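Long-range contacts in lysosome-associated membrane glycoprotein 2 (Mus musculus, PDB 5GV3), which plays an important role in lysosome biogenesis and autophagy and regulates lumenal pH by directly inhibiting the proton channel TMEM175, and is represented here by its first lumenal domain: residues K10-Y15 against G152-N157; L14-E19 against I143-F148; F74-S79 against F148-T153. All blocks are in the same frame, centred on the assembly; numbering follows the deposited sequence.

Interaction 1. Residues K10-Y15 against G152-N157; sequences KGTCLY and GTVSKN. With NAG (2-acetamido-2-deoxy-beta-D-glucopyranose), chain L.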
loop_
_atom_site.group_PDB
_atom_site.type_symbol
_atom_site.label_atom_id
_atom_site.label_comp_id
_atom_site.label_asym_id
_atom_site.label_seq_id
_atom_site.Cartn_x
_atom_site.Cartn_y
_atom_site.Cartn_z
ATOM N N LYS A 10 2.001 -15.205 20.092
ATOM C CA LYS A 10 2.171 -16.537 19.540
ATOM C C LYS A 10 3.075 -16.478 18.321
ATOM O O LYS A 10 3.405 -17.503 17.732
ATOM C CB LYS A 10 0.816 -17.151 19.177
ATOM C CG LYS A 10 0.716 -18.641 19.505
ATOM C CD LYS A 10 0.837 -18.888 21.009
ATOM C CE LYS A 10 0.654 -20.363 21.369
ATOM N NZ LYS A 10 1.577 -21.265 20.622
ATOM N N GLY A 11 3.496 -15.268 17.960
ATOM C CA GLY A 11 4.421 -15.108 16.854
ATOM C C GLY A 11 3.915 -14.090 15.854
ATOM O O GLY A 11 2.955 -13.363 16.118
ATOM N N THR A 12 4.582 -14.032 14.708
ATOM C CA THR A 12 4.162 -13.172 13.615
ATOM C C THR A 12 2.718 -13.456 13.212
ATOM O O THR A 12 2.362 -14.604 12.957
ATOM C CB THR A 12 5.058 -13.380 12.388
ATOM O OG1 THR A 12 6.406 -13.019 12.711
ATOM C CG2 THR A 12 4.569 -12.540 11.212
ATOM N N CYS A 13 1.885 -12.416 13.154
ATOM C CA CYS A 13 0.506 -12.603 12.702
ATOM C C CYS A 13 0.271 -11.946 11.345
ATOM O O CYS A 13 -0.703 -12.257 10.670
ATOM C CB CYS A 13 -0.493 -12.066 13.729
ATOM S SG CYS A 13 -0.094 -10.463 14.440
ATOM N N LEU A 14 1.178 -11.058 10.939
ATOM C CA LEU A 14 1.108 -10.436 9.613
ATOM C C LEU A 14 2.511 -10.047 9.149
ATOM O O LEU A 14 3.266 -9.427 9.891
ATOM C CB LEU A 14 0.196 -9.206 9.614
ATOM C CG LEU A 14 0.017 -8.446 8.280
ATOM C CD1 LEU A 14 -1.395 -7.887 8.142
ATOM C CD2 LEU A 14 1.048 -7.320 8.075
ATOM N N TYR A 15 2.860 -10.426 7.925
ATOM C CA TYR A 15 4.129 -10.004 7.356
ATOM C C TYR A 15 3.901 -9.358 5.994
ATOM O O TYR A 15 3.156 -9.878 5.161
ATOM C CB TYR A 15 5.112 -11.172 7.225
ATOM C CG TYR A 15 6.476 -10.730 6.717
ATOM C CD1 TYR A 15 7.453 -10.282 7.597
ATOM C CD2 TYR A 15 6.778 -10.749 5.364
ATOM C CE1 TYR A 15 8.690 -9.870 7.147
ATOM C CE2 TYR A 15 8.015 -10.334 4.904
ATOM C CZ TYR A 15 8.964 -9.895 5.799
ATOM O OH TYR A 15 10.196 -9.477 5.344
ATOM N N GLY A 152 2.137 -18.449 14.280
ATOM C CA GLY A 152 3.178 -17.460 14.501
ATOM C C GLY A 152 4.331 -17.506 13.516
ATOM O O GLY A 152 5.273 -16.717 13.602
ATOM N N THR A 153 4.265 -18.452 12.590
ATOM C CA THR A 153 5.337 -18.666 11.635
ATOM C C THR A 153 4.840 -18.476 10.222
ATOM O O THR A 153 3.829 -19.057 9.831
ATOM C CB THR A 153 5.950 -20.075 11.763
ATOM O OG1 THR A 153 6.122 -20.402 13.149
ATOM C CG2 THR A 153 7.294 -20.139 11.027
ATOM N N VAL A 154 5.536 -17.640 9.466
ATOM C CA VAL A 154 5.190 -17.408 8.076
ATOM C C VAL A 154 5.335 -18.705 7.275
ATOM O O VAL A 154 6.212 -19.533 7.546
ATOM C CB VAL A 154 6.053 -16.276 7.489
ATOM C CG1 VAL A 154 5.843 -16.133 5.991
ATOM C CG2 VAL A 154 5.716 -14.967 8.189
ATOM N N SER A 155 4.414 -18.899 6.340
ATOM C CA SER A 155 4.360 -20.094 5.509
ATOM C C SER A 155 5.575 -20.215 4.584
ATOM O O SER A 155 6.169 -19.212 4.186
ATOM C CB SER A 155 3.064 -20.073 4.689
ATOM O OG SER A 155 3.081 -21.038 3.654
ATOM N N LYS A 156 5.946 -21.449 4.258
ATOM C CA LYS A 156 7.044 -21.716 3.338
ATOM C C LYS A 156 6.523 -21.950 1.930
ATOM O O LYS A 156 7.264 -21.886 0.958
ATOM C CB LYS A 156 7.841 -22.923 3.841
ATOM C CG LYS A 156 8.363 -22.721 5.242
ATOM C CD LYS A 156 9.267 -23.859 5.653
ATOM C CE LYS A 156 9.692 -23.753 7.107
ATOM N NZ LYS A 156 10.444 -24.974 7.521
ATOM N N ASN A 157 5.237 -22.261 1.846
ATOM C CA ASN A 157 4.521 -22.417 0.578
ATOM C C ASN A 157 4.260 -21.055 -0.111
ATOM O O ASN A 157 3.734 -20.136 0.520
ATOM C CB ASN A 157 3.217 -23.180 0.821
ATOM C CG ASN A 157 3.453 -24.553 1.435
ATOM O OD1 ASN A 157 4.506 -25.156 1.244
ATOM N ND2 ASN A 157 2.467 -25.051 2.170
HETATM C C1 NAG L . 9.248 -10.983 12.187
HETATM C C2 NAG L . 10.499 -11.672 11.597
HETATM C C3 NAG L . 10.858 -12.943 12.373
HETATM C C4 NAG L . 10.934 -12.650 13.866
HETATM C C5 NAG L . 9.645 -11.978 14.330
HETATM C C6 NAG L . 9.681 -11.579 15.786
HETATM C C7 NAG L . 9.524 -12.713 9.493
HETATM C C8 NAG L . 8.480 -13.444 10.297
HETATM N N2 NAG L . 10.398 -11.925 10.154
HETATM O O3 NAG L . 12.100 -13.465 11.914
HETATM O O4 NAG L . 11.125 -13.862 14.586
HETATM O O5 NAG L . 9.441 -10.772 13.583
HETATM O O6 NAG L . 10.080 -10.221 15.931
HETATM O O7 NAG L . 9.577 -12.830 8.273
#
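With OG1 beside the backbone N (chi1 -62°), Thr12 has its methyl CG2 anti to it; Val154 has CG1 anti (chi1 173°), leaving CG2 beside its own N, and these torsions bring the two methyls to 4.0 Å, Thr12 CG2 to Val154 CG2, on slanting courses. The same Val154 methyl reaches Tyr15 CB at 4.0 Å, so one branch of the valine serves two residues of the strand. Nearer the start of that strand the contact is made by backbone. Gly11 CA and Gly152 CA come within 3.6 Å, an approach that two residues without side chains allow. The two hydrogens of Gly152 CA are directed to different carbonyls, Lys10 O at 3.2 Å and Thr12 O at 3.3 Å, and Thr12 N gives a weak, bent hydrogen bond to Gly152 O (3.0 Å, 121° at the hydrogen). Just beyond, Cys13 and Leu14 both face Leu6 in a classic beta bulge, where the strand turns a corner and Cys13 forms its disulfide with Cys51. The sugar on Asn5 covers this patch: its acetamido methyl C8 lies 3.8 Å from Val154 CG2, and its O7 stands over one face of the Tyr15 ring, 3.3 Å from Tyr15 CE1. Thr12 OG1 is hydrogen-bonded to Asn5 OD1, the side chain that carries this glycan.

Interaction 2. Residues L14-E19 against I143-F148; sequences LYAEWE and IHLQAF. With ZN (zinc ion), chain C; ZN (zinc ion), chain E; NAG (2-acetamido-2-deoxy-beta-D-glucopyranose), chain L.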
loop_
_atom_site.group_PDB
_atom_site.type_symbol
_atom_site.label_atom_id
_atom_site.label_comp_id
_atom_site.label_asym_id
_atom_site.label_seq_id
_atom_site.Cartn_x
_atom_site.Cartn_y
_atom_site.Cartn_z
ATOM N N LEU A 14 1.178 -11.058 10.939
ATOM C CA LEU A 14 1.108 -10.436 9.613
ATOM C C LEU A 14 2.511 -10.047 9.149
ATOM O O LEU A 14 3.266 -9.427 9.891
ATOM C CB LEU A 14 0.196 -9.206 9.614
ATOM C CG LEU A 14 0.017 -8.446 8.280
ATOM C CD1 LEU A 14 -1.395 -7.887 8.142
ATOM C CD2 LEU A 14 1.048 -7.320 8.075
ATOM N N TYR A 15 2.860 -10.426 7.925
ATOM C CA TYR A 15 4.129 -10.004 7.356
ATOM C C TYR A 15 3.901 -9.358 5.994
ATOM O O TYR A 15 3.156 -9.878 5.161
ATOM C CB TYR A 15 5.112 -11.172 7.225
ATOM C CG TYR A 15 6.476 -10.730 6.717
ATOM C CD1 TYR A 15 7.453 -10.282 7.597
ATOM C CD2 TYR A 15 6.778 -10.749 5.364
ATOM C CE1 TYR A 15 8.690 -9.870 7.147
ATOM C CE2 TYR A 15 8.015 -10.334 4.904
ATOM C CZ TYR A 15 8.964 -9.895 5.799
ATOM O OH TYR A 15 10.196 -9.477 5.344
ATOM N N ALA A 16 4.537 -8.211 5.777
ATOM C CA ALA A 16 4.447 -7.517 4.505
ATOM C C ALA A 16 5.794 -6.899 4.145
ATOM O O ALA A 16 6.388 -6.183 4.942
ATOM C CB ALA A 16 3.361 -6.451 4.557
ATOM N N GLU A 17 6.273 -7.219 2.949
ATOM C CA GLU A 17 7.527 -6.712 2.408
ATOM C C GLU A 17 7.243 -6.261 0.978
ATOM O O GLU A 17 6.778 -7.061 0.170
ATOM C CB GLU A 17 8.589 -7.826 2.496
ATOM C CG GLU A 17 9.992 -7.669 1.858
ATOM C CD GLU A 17 10.846 -8.969 2.014
ATOM O OE1 GLU A 17 10.449 -9.873 2.777
ATOM O OE2 GLU A 17 11.914 -9.130 1.398
ATOM N N TRP A 18 7.488 -4.986 0.672
ATOM C CA TRP A 18 7.154 -4.456 -0.651
ATOM C C TRP A 18 7.727 -3.057 -0.899
ATOM O O TRP A 18 8.234 -2.408 0.016
ATOM C CB TRP A 18 5.630 -4.425 -0.838
ATOM C CG TRP A 18 4.936 -3.265 -0.180
ATOM C CD1 TRP A 18 4.406 -2.187 -0.812
ATOM C CD2 TRP A 18 4.695 -3.061 1.228
ATOM N NE1 TRP A 18 3.858 -1.327 0.098
ATOM C CE2 TRP A 18 4.013 -1.835 1.357
ATOM C CE3 TRP A 18 4.993 -3.788 2.381
ATOM C CZ2 TRP A 18 3.619 -1.319 2.590
ATOM C CZ3 TRP A 18 4.599 -3.274 3.611
ATOM C CH2 TRP A 18 3.922 -2.050 3.702
ATOM N N GLU A 19 7.661 -2.615 -2.152
ATOM C CA GLU A 19 8.068 -1.264 -2.524
ATOM C C GLU A 19 6.928 -0.566 -3.270
ATOM O O GLU A 19 6.208 -1.190 -4.039
ATOM C CB GLU A 19 9.342 -1.296 -3.377
ATOM C CG GLU A 19 10.565 -1.894 -2.647
ATOM C CD GLU A 19 11.910 -1.530 -3.285
ATOM O OE1 GLU A 19 12.070 -0.369 -3.715
ATOM O OE2 GLU A 19 12.818 -2.395 -3.342
ATOM N N ILE A 143 7.036 -7.583 -3.761
ATOM C CA ILE A 143 6.040 -7.926 -2.749
ATOM C C ILE A 143 6.231 -9.319 -2.176
ATOM O O ILE A 143 6.267 -10.295 -2.918
ATOM C CB ILE A 143 4.609 -7.827 -3.329
ATOM C CG1 ILE A 143 4.347 -6.421 -3.869
ATOM C CG2 ILE A 143 3.573 -8.237 -2.281
ATOM C CD1 ILE A 143 3.099 -6.321 -4.748
ATOM N N HIS A 144 6.387 -9.396 -0.855
ATOM C CA HIS A 144 6.302 -10.660 -0.133
ATOM C C HIS A 144 5.275 -10.462 0.971
ATOM O O HIS A 144 5.527 -9.724 1.925
ATOM C CB HIS A 144 7.661 -11.063 0.442
ATOM C CG HIS A 144 8.676 -11.380 -0.607
ATOM N ND1 HIS A 144 9.366 -10.395 -1.288
ATOM C CD2 HIS A 144 9.078 -12.554 -1.144
ATOM C CE1 HIS A 144 10.173 -10.956 -2.170
ATOM N NE2 HIS A 144 10.016 -12.267 -2.103
ATOM N N LEU A 145 4.130 -11.124 0.859
ATOM C CA LEU A 145 3.027 -10.824 1.759
ATOM C C LEU A 145 2.331 -12.049 2.336
ATOM O O LEU A 145 2.087 -13.023 1.628
ATOM C CB LEU A 145 2.002 -9.957 1.030
ATOM C CG LEU A 145 0.675 -9.671 1.737
ATOM C CD1 LEU A 145 0.909 -8.907 3.021
ATOM C CD2 LEU A 145 -0.238 -8.886 0.818
ATOM N N GLN A 146 2.033 -11.997 3.629
ATOM C CA GLN A 146 1.104 -12.949 4.231
ATOM C C GLN A 146 0.321 -12.309 5.369
ATOM O O GLN A 146 0.881 -11.896 6.382
ATOM C CB GLN A 146 1.813 -14.205 4.742
ATOM C CG GLN A 146 0.803 -15.246 5.248
ATOM C CD GLN A 146 1.439 -16.527 5.770
ATOM O OE1 GLN A 146 2.650 -16.602 5.979
ATOM N NE2 GLN A 146 0.616 -17.548 5.966
ATOM N N ALA A 147 -0.984 -12.193 5.165
ATOM C CA ALA A 147 -1.890 -11.793 6.225
ATOM C C ALA A 147 -2.394 -13.045 6.924
ATOM O O ALA A 147 -2.335 -14.140 6.356
ATOM C CB ALA A 147 -3.042 -10.983 5.673
ATOM N N PHE A 148 -2.856 -12.879 8.158
ATOM C CA PHE A 148 -3.411 -13.975 8.939
ATOM C C PHE A 148 -2.426 -15.132 8.997
ATOM O O PHE A 148 -2.678 -16.209 8.467
ATOM C CB PHE A 148 -4.758 -14.418 8.359
ATOM C CG PHE A 148 -5.699 -13.272 8.086
ATOM C CD1 PHE A 148 -6.364 -12.641 9.126
ATOM C CD2 PHE A 148 -5.914 -12.825 6.793
ATOM C CE1 PHE A 148 -7.221 -11.581 8.882
ATOM C CE2 PHE A 148 -6.774 -11.768 6.537
ATOM C CZ PHE A 148 -7.429 -11.143 7.584
HETATM ZN ZN ZN C . 12.101 -10.918 2.339
HETATM ZN ZN ZN E . 13.863 -0.998 -4.326
HETATM C C1 NAG L . 9.248 -10.983 12.187
HETATM C C2 NAG L . 10.499 -11.672 11.597
HETATM C C3 NAG L . 10.858 -12.943 12.373
HETATM C C4 NAG L . 10.934 -12.650 13.866
HETATM C C5 NAG L . 9.645 -11.978 14.330
HETATM C C6 NAG L . 9.681 -11.579 15.786
HETATM C C7 NAG L . 9.524 -12.713 9.493
HETATM C C8 NAG L . 8.480 -13.444 10.297
HETATM N N2 NAG L . 10.398 -11.925 10.154
HETATM O O3 NAG L . 12.100 -13.465 11.914
HETATM O O4 NAG L . 11.125 -13.862 14.586
HETATM O O5 NAG L . 9.441 -10.772 13.583
HETATM O O6 NAG L . 10.080 -10.221 15.931
HETATM O O7 NAG L . 9.577 -12.830 8.273
HETATM O O HOH W 1 11.264 -12.417 3.531
#
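Glu17 and His144 form a hydrogen-bonded pair between antiparallel strands 14-19 and 143-146, whose axes run at 161° to each other within one sheet of the LAMP beta-prism domain. The register is fixed by four backbone bonds: Tyr15 and Gln146 exchange N-H and C=O, as do Glu17 and His144, the shortest being His144 N to Glu17 O at 2.6 Å. Between these pairs, Ala16 faces Leu145 as a non-hydrogen-bonded pair with side chains on the other side of the sheet, where Ala16 CB touches Leu145 CD1 at 3.8 Å. Next along the strand, Trp18 CB meets Ile143 CG1, also at 3.8 Å. On the face that bears Tyr15 and Gln146, the Glu17 side chain can be traced outward. Its CB lies 3.6 Å from His144 O. CG is anti to the backbone N (chi1 173°), and the extended chain then runs alongside His144, pointing the same way. CD comes obliquely to the imidazole, 3.9 Å from His144 ND1, the carboxylate and ring planes being 31° apart; the ring is a neighbour here and takes no part in binding the metal. At the tip, both oxygens chelate one zinc ion, Glu17 OE1 and OE2 each 2.0 Å from it. OE1 has a second partner: Tyr15 OH donates a hydrogen bond to it from above the carboxylate plane, which ties the tyrosine ring to the metal-binding group and would restrict the carboxylate's rotation. Gln146 points elsewhere, its OE1 accepting a bond from Ser155 N. The zinc also carries a water oxygen, 2.1 Å away and well to one side of the carboxylate axis.

Interaction 3. Residues F74-S79 against F148-T153; sequences FTKEAS and FVQNGT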
loop_
_atom_site.group_PDB
_atom_site.type_symbol
_atom_site.label_atom_id
_atom_site.label_comp_id
_atom_site.label_asym_id
_atom_site.label_seq_id
_atom_site.Cartn_x
_atom_site.Cartn_y
_atom_site.Cartn_z
ATOM N N PHE A 74 -7.154 -6.355 4.630
ATOM C CA PHE A 74 -7.118 -7.791 4.438
ATOM C C PHE A 74 -8.302 -8.394 5.188
ATOM O O PHE A 74 -8.407 -8.244 6.395
ATOM C CB PHE A 74 -5.787 -8.382 4.921
ATOM C CG PHE A 74 -4.569 -7.652 4.414
ATOM C CD1 PHE A 74 -4.072 -7.903 3.139
ATOM C CD2 PHE A 74 -3.903 -6.736 5.218
ATOM C CE1 PHE A 74 -2.948 -7.237 2.664
ATOM C CE2 PHE A 74 -2.774 -6.072 4.755
ATOM C CZ PHE A 74 -2.297 -6.325 3.472
ATOM N N THR A 75 -9.220 -9.023 4.465
ATOM C CA THR A 75 -10.418 -9.601 5.076
ATOM C C THR A 75 -10.440 -11.113 4.907
ATOM O O THR A 75 -10.430 -11.614 3.784
ATOM C CB THR A 75 -11.712 -9.021 4.489
ATOM O OG1 THR A 75 -11.757 -7.607 4.724
ATOM C CG2 THR A 75 -12.913 -9.681 5.149
ATOM N N LYS A 76 -10.489 -11.836 6.017
ATOM C CA LYS A 76 -10.318 -13.281 5.978
ATOM C C LYS A 76 -11.579 -14.020 5.519
ATOM O O LYS A 76 -12.683 -13.702 5.946
ATOM C CB LYS A 76 -9.883 -13.789 7.350
ATOM C CG LYS A 76 -9.568 -15.276 7.376
ATOM C CD LYS A 76 -8.942 -15.692 8.692
ATOM C CE LYS A 76 -8.768 -17.200 8.760
ATOM N NZ LYS A 76 -7.854 -17.605 9.862
ATOM N N GLU A 77 -11.379 -14.972 4.608
ATOM C CA GLU A 77 -12.392 -15.931 4.134
ATOM C C GLU A 77 -13.483 -15.323 3.252
ATOM O O GLU A 77 -14.662 -15.661 3.365
ATOM C CB GLU A 77 -12.991 -16.688 5.319
ATOM C CG GLU A 77 -12.011 -17.711 5.892
ATOM C CD GLU A 77 -12.581 -18.498 7.049
ATOM O OE1 GLU A 77 -13.794 -18.374 7.314
ATOM O OE2 GLU A 77 -11.814 -19.250 7.687
ATOM N N ALA A 78 -13.051 -14.429 2.365
ATOM C CA ALA A 78 -13.868 -13.896 1.279
ATOM C C ALA A 78 -13.460 -14.725 0.060
ATOM O O ALA A 78 -13.750 -14.368 -1.115
ATOM C CB ALA A 78 -13.645 -12.416 1.074
ATOM N N SER A 79 -12.602 -15.707 0.405
ATOM C CA SER A 79 -12.135 -16.887 -0.369
ATOM C C SER A 79 -10.670 -16.945 -0.857
ATOM O O SER A 79 -10.451 -16.861 -2.059
ATOM C CB SER A 79 -13.037 -17.107 -1.596
ATOM O OG SER A 79 -13.042 -15.994 -2.486
ATOM N N PHE A 148 -2.856 -12.879 8.158
ATOM C CA PHE A 148 -3.411 -13.975 8.939
ATOM C C PHE A 148 -2.426 -15.132 8.997
ATOM O O PHE A 148 -2.678 -16.209 8.467
ATOM C CB PHE A 148 -4.758 -14.418 8.359
ATOM C CG PHE A 148 -5.699 -13.272 8.086
ATOM C CD1 PHE A 148 -6.364 -12.641 9.126
ATOM C CD2 PHE A 148 -5.914 -12.825 6.793
ATOM C CE1 PHE A 148 -7.221 -11.581 8.882
ATOM C CE2 PHE A 148 -6.774 -11.768 6.537
ATOM C CZ PHE A 148 -7.429 -11.143 7.584
ATOM N N VAL A 149 -1.285 -14.884 9.626
ATOM C CA VAL A 149 -0.264 -15.899 9.762
ATOM C C VAL A 149 -0.638 -16.839 10.899
ATOM O O VAL A 149 -0.922 -16.398 12.011
ATOM C CB VAL A 149 1.105 -15.277 10.041
ATOM C CG1 VAL A 149 2.164 -16.360 10.121
ATOM C CG2 VAL A 149 1.453 -14.259 8.958
ATOM N N GLN A 150 -0.627 -18.136 10.623
ATOM C CA GLN A 150 -1.008 -19.116 11.632
ATOM C C GLN A 150 0.215 -19.725 12.303
ATOM O O GLN A 150 1.271 -19.855 11.686
ATOM C CB GLN A 150 -1.874 -20.212 11.013
ATOM C CG GLN A 150 -3.243 -19.730 10.558
ATOM C CD GLN A 150 -4.028 -20.809 9.844
ATOM O OE1 GLN A 150 -3.530 -21.913 9.625
ATOM N NE2 GLN A 150 -5.264 -20.495 9.473
ATOM N N ASN A 151 0.047 -20.104 13.567
ATOM C CA ASN A 151 1.118 -20.663 14.392
ATOM C C ASN A 151 2.325 -19.738 14.557
ATOM O O ASN A 151 3.417 -20.193 14.894
ATOM C CB ASN A 151 1.576 -22.015 13.833
ATOM C CG ASN A 151 0.480 -23.064 13.882
ATOM O OD1 ASN A 151 -0.515 -22.905 14.592
ATOM N ND2 ASN A 151 0.668 -24.152 13.143
ATOM N N GLY A 152 2.137 -18.449 14.280
ATOM C CA GLY A 152 3.178 -17.460 14.501
ATOM C C GLY A 152 4.331 -17.506 13.516
ATOM O O GLY A 152 5.273 -16.717 13.602
ATOM N N THR A 153 4.265 -18.452 12.590
ATOM C CA THR A 153 5.337 -18.666 11.635
ATOM C C THR A 153 4.840 -18.476 10.222
ATOM O O THR A 153 3.829 -19.057 9.831
ATOM C CB THR A 153 5.950 -20.075 11.763
ATOM O OG1 THR A 153 6.122 -20.402 13.149
ATOM C CG2 THR A 153 7.294 -20.139 11.027
#
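A CH-pi contact at the protein surface joins the end of strand 68-76, in the four-stranded sheet, to the loop that follows strand 136-146 of the other sheet. Lys76 CB sits over one face of the Phe148 ring, 3.7 Å from its centroid and only 15° off the ring normal. With CG anti to the backbone N (chi1 -175°), the extended lysine continues across the same ring, and Lys76 CD comes to 4.0 Å from Phe148 CD1. The contact over the face is thus made by the aliphatic part of the lysine. The backbone of the strand meets the far end of the ring: Phe74 O lies at its edge, near the ring plane, 3.3 Å from Phe148 CZ. Phe74 CB adds apolar packing at 3.9 Å from Phe148 CE2. Elsewhere on the ring Tyr81 packs edge-to-face, and Leu119 touches both Lys76 and Gln150, whose side chains meet nearly at right angles. The loop then reverses direction from Gln150 to Thr153, closed by a weak bond from Thr153 N to Gln150 O. Positive phi at Asn151 and Gly152 makes this a type I' beta turn, and Asn-Gly at its two central positions is the classic sequence for that turn.

In the fold
The three contacts cluster at one end of the domain, with centres 10 Å (interactions 1 and 2), 9 Å (1 and 3) and 12 Å (2 and 3) apart. Strand 11-28 serves the first two, which share Leu14 and Tyr15. Along the chain, 10-19 comes first, 74-79 next and 143-157 last, so the final stretch pairs in the sheet, passes the second sheet at Phe148 and returns to the start of strand 11-28 at Gly152. Cys13 O to Val149 N, 2.9 Å, probably a hydrogen bond, links interactions 1 and 3. Between the sheets, Leu145 CD2 packs on Phe74 CE1 at 3.7 Å, so strand 136-146 and the loop after it both touch the four-stranded sheet.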